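Local coordinates for protein 2-hydroxyhepta-2,4-diene-1,7-dioate isomerase (Mycobacterium marinum, PDB 3QDF) that binds zinc and probably acts as an isomerase or hydrolase of the fumarylacetoacetate hydrolase family, at residues G8-P13 / A19-E24. Residues are numbered along the deposited sequence; the frame is centred on the assembly and turned at random.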
loop_
_atom_site.group_PDB
_atom_site.type_symbol
_atom_site.label_atom_id
_atom_site.label_comp_id
_atom_site.label_asym_id
_atom_site.label_seq_id
_atom_site.Cartn_x
_atom_site.Cartn_y
_atom_site.Cartn_z
ATOM N N GLY A 8 1.112 -0.156 -12.477
ATOM C CA GLY A 8 0.667 -1.408 -11.865
ATOM C C GLY A 8 1.402 -2.626 -12.420
ATOM O O GLY A 8 2.284 -2.514 -13.284
ATOM N N ARG A 9 1.044 -3.797 -11.906
ATOM C CA ARG A 9 1.565 -5.048 -12.407
ATOM C C ARG A 9 0.398 -5.938 -12.798
ATOM O O ARG A 9 -0.641 -5.951 -12.131
ATOM C CB ARG A 9 2.423 -5.728 -11.352
ATOM C CG ARG A 9 3.808 -5.137 -11.237
ATOM C CD ARG A 9 4.579 -5.715 -10.042
ATOM N NE ARG A 9 5.031 -7.100 -10.269
ATOM C CZ ARG A 9 4.491 -8.184 -9.709
ATOM N NH1 ARG A 9 3.454 -8.085 -8.885
ATOM N NH2 ARG A 9 4.994 -9.384 -9.975
ATOM N N ILE A 10 0.576 -6.675 -13.889
ATOM C CA ILE A 10 -0.502 -7.462 -14.458
ATOM C C ILE A 10 -0.025 -8.858 -14.866
ATOM O O ILE A 10 1.145 -9.055 -15.228
ATOM C CB ILE A 10 -1.161 -6.757 -15.705
ATOM C CG1 ILE A 10 -0.142 -6.598 -16.857
ATOM C CG2 ILE A 10 -1.818 -5.421 -15.292
ATOM C CD1 ILE A 10 -0.730 -6.120 -18.205
ATOM N N ALA A 11 -0.940 -9.816 -14.769
ATOM C CA ALA A 11 -0.773 -11.112 -15.389
ATOM C C ALA A 11 -1.718 -11.114 -16.589
ATOM O O ALA A 11 -2.939 -11.032 -16.428
ATOM C CB ALA A 11 -1.112 -12.235 -14.412
ATOM N N SER A 12 -1.131 -11.148 -17.779
ATOM C CA SER A 12 -1.862 -11.077 -19.046
ATOM C C SER A 12 -1.687 -12.411 -19.768
ATOM O O SER A 12 -1.120 -13.343 -19.188
ATOM C CB SER A 12 -1.301 -9.933 -19.910
ATOM O OG SER A 12 0.019 -10.215 -20.355
ATOM N N PRO A 13 -2.187 -12.519 -21.018
ATOM C CA PRO A 13 -1.833 -13.668 -21.855
ATOM C C PRO A 13 -0.315 -13.855 -22.038
ATOM O O PRO A 13 0.186 -14.975 -21.864
ATOM C CB PRO A 13 -2.527 -13.351 -23.186
ATOM C CG PRO A 13 -3.775 -12.637 -22.767
ATOM C CD PRO A 13 -3.371 -11.807 -21.553
ATOM N N ALA A 19 2.718 -2.274 -16.048
ATOM C CA ALA A 19 1.816 -1.643 -17.005
ATOM C C ALA A 19 1.440 -0.241 -16.593
ATOM O O ALA A 19 1.323 0.051 -15.416
ATOM C CB ALA A 19 0.547 -2.489 -17.212
ATOM N N SER A 20 1.238 0.628 -17.576
ATOM C CA SER A 20 0.565 1.895 -17.322
ATOM C C SER A 20 -0.937 1.662 -17.440
ATOM O O SER A 20 -1.434 1.255 -18.501
ATOM C CB SER A 20 0.994 2.959 -18.316
ATOM O OG SER A 20 0.385 4.197 -18.014
ATOM N N ILE A 21 -1.648 1.926 -16.349
ATOM C CA ILE A 21 -3.086 1.688 -16.272
ATOM C C ILE A 21 -3.808 3.001 -16.574
ATOM O O ILE A 21 -3.811 3.924 -15.762
ATOM C CB ILE A 21 -3.507 1.139 -14.875
ATOM C CG1 ILE A 21 -2.632 -0.050 -14.438
ATOM C CG2 ILE A 21 -5.014 0.831 -14.833
ATOM C CD1 ILE A 21 -2.646 -1.233 -15.358
ATOM N N GLU A 22 -4.423 3.064 -17.755
ATOM C CA GLU A 22 -4.951 4.311 -18.294
ATOM C C GLU A 22 -6.473 4.341 -18.266
ATOM O O GLU A 22 -7.112 3.297 -18.376
ATOM C CB GLU A 22 -4.442 4.508 -19.737
ATOM C CG GLU A 22 -2.942 4.859 -19.811
ATOM C CD GLU A 22 -2.354 4.761 -21.219
ATOM O OE1 GLU A 22 -3.085 4.438 -22.194
ATOM O OE2 GLU A 22 -1.132 5.004 -21.343
ATOM N N GLY A 23 -7.046 5.534 -18.117
ATOM C CA GLY A 23 -8.504 5.706 -18.188
ATOM C C GLY A 23 -9.099 6.406 -16.977
ATOM O O GLY A 23 -8.397 6.682 -16.000
ATOM N N GLU A 24 -10.397 6.692 -17.054
ATOM C CA GLU A 24 -11.144 7.300 -15.958
ATOM C C GLU A 24 -11.208 6.367 -14.749
ATOM O O GLU A 24 -11.591 5.194 -14.864
ATOM C CB GLU A 24 -12.558 7.649 -16.420
ATOM C CG GLU A 24 -12.802 9.127 -16.727
ATOM C CD GLU A 24 -14.288 9.413 -16.914
ATOM O OE1 GLU A 24 -14.794 9.142 -18.027
ATOM O OE2 GLU A 24 -14.962 9.889 -15.959
#
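Gly-8 and Ala-19 face each other as an antiparallel hydrogen-bonded pair, with their CA atoms 5.3 Å apart. Two backbone bonds close the pair. Gly-8 N donates to Ala-19 O at 3.0 Å, and the bond is almost straight (178°). Ala-19 N returns a bond of 2.8 Å to Gly-8 O. This second bond is more bent, and its donor stands above the carbonyl plane. Within these two ranges Gly-8 and Ala-19 are the one bonded pair. The register carries the hairpin on through the flanking pairs, Ile-10 with Ala-17 and Ile-21 with Arg-6. The axes of the short segments 8-12 and 19-22 run at 101° to each other.

The packed side of the contact carries Ile-10, Ala-19 and Ile-21, all buried. The longer branch of Ile-10 reaches over the methyl of Ala-19, with Ile-10 CD1 4.0 Å from Ala-19 CB. CG1 of Ile-10 sits between the backbone N and the carbonyl carbon (chi1 63°), which leaves CG2 beside the N. That second branch turns to Ile-21, where Ile-10 CG2 lies 4.3 Å from Ile-21 CD1. Gly-8 has no side chain, and Ile-21 CG1 comes to 4.2 Å from Gly-8 N. Trp-51 also packs on Ile-10, and Met-31 on Ile-21.

Away from this cluster the segments diverge. Pro-13, Gly-23 and Glu-24 are exposed and lie at the far ends. The side chain of Arg-9 starts away from segment 19-24 and its NH1 hydrogen-bonds to Ala-60 O, while Glu-22 forms a salt bridge with Arg-34.

The contact lies away from the zinc sites. Both segments lie in the Rv2993c-like N-terminal family region. They belong to a strongly twisted antiparallel beta hairpin, strands 6-12 and 15-22.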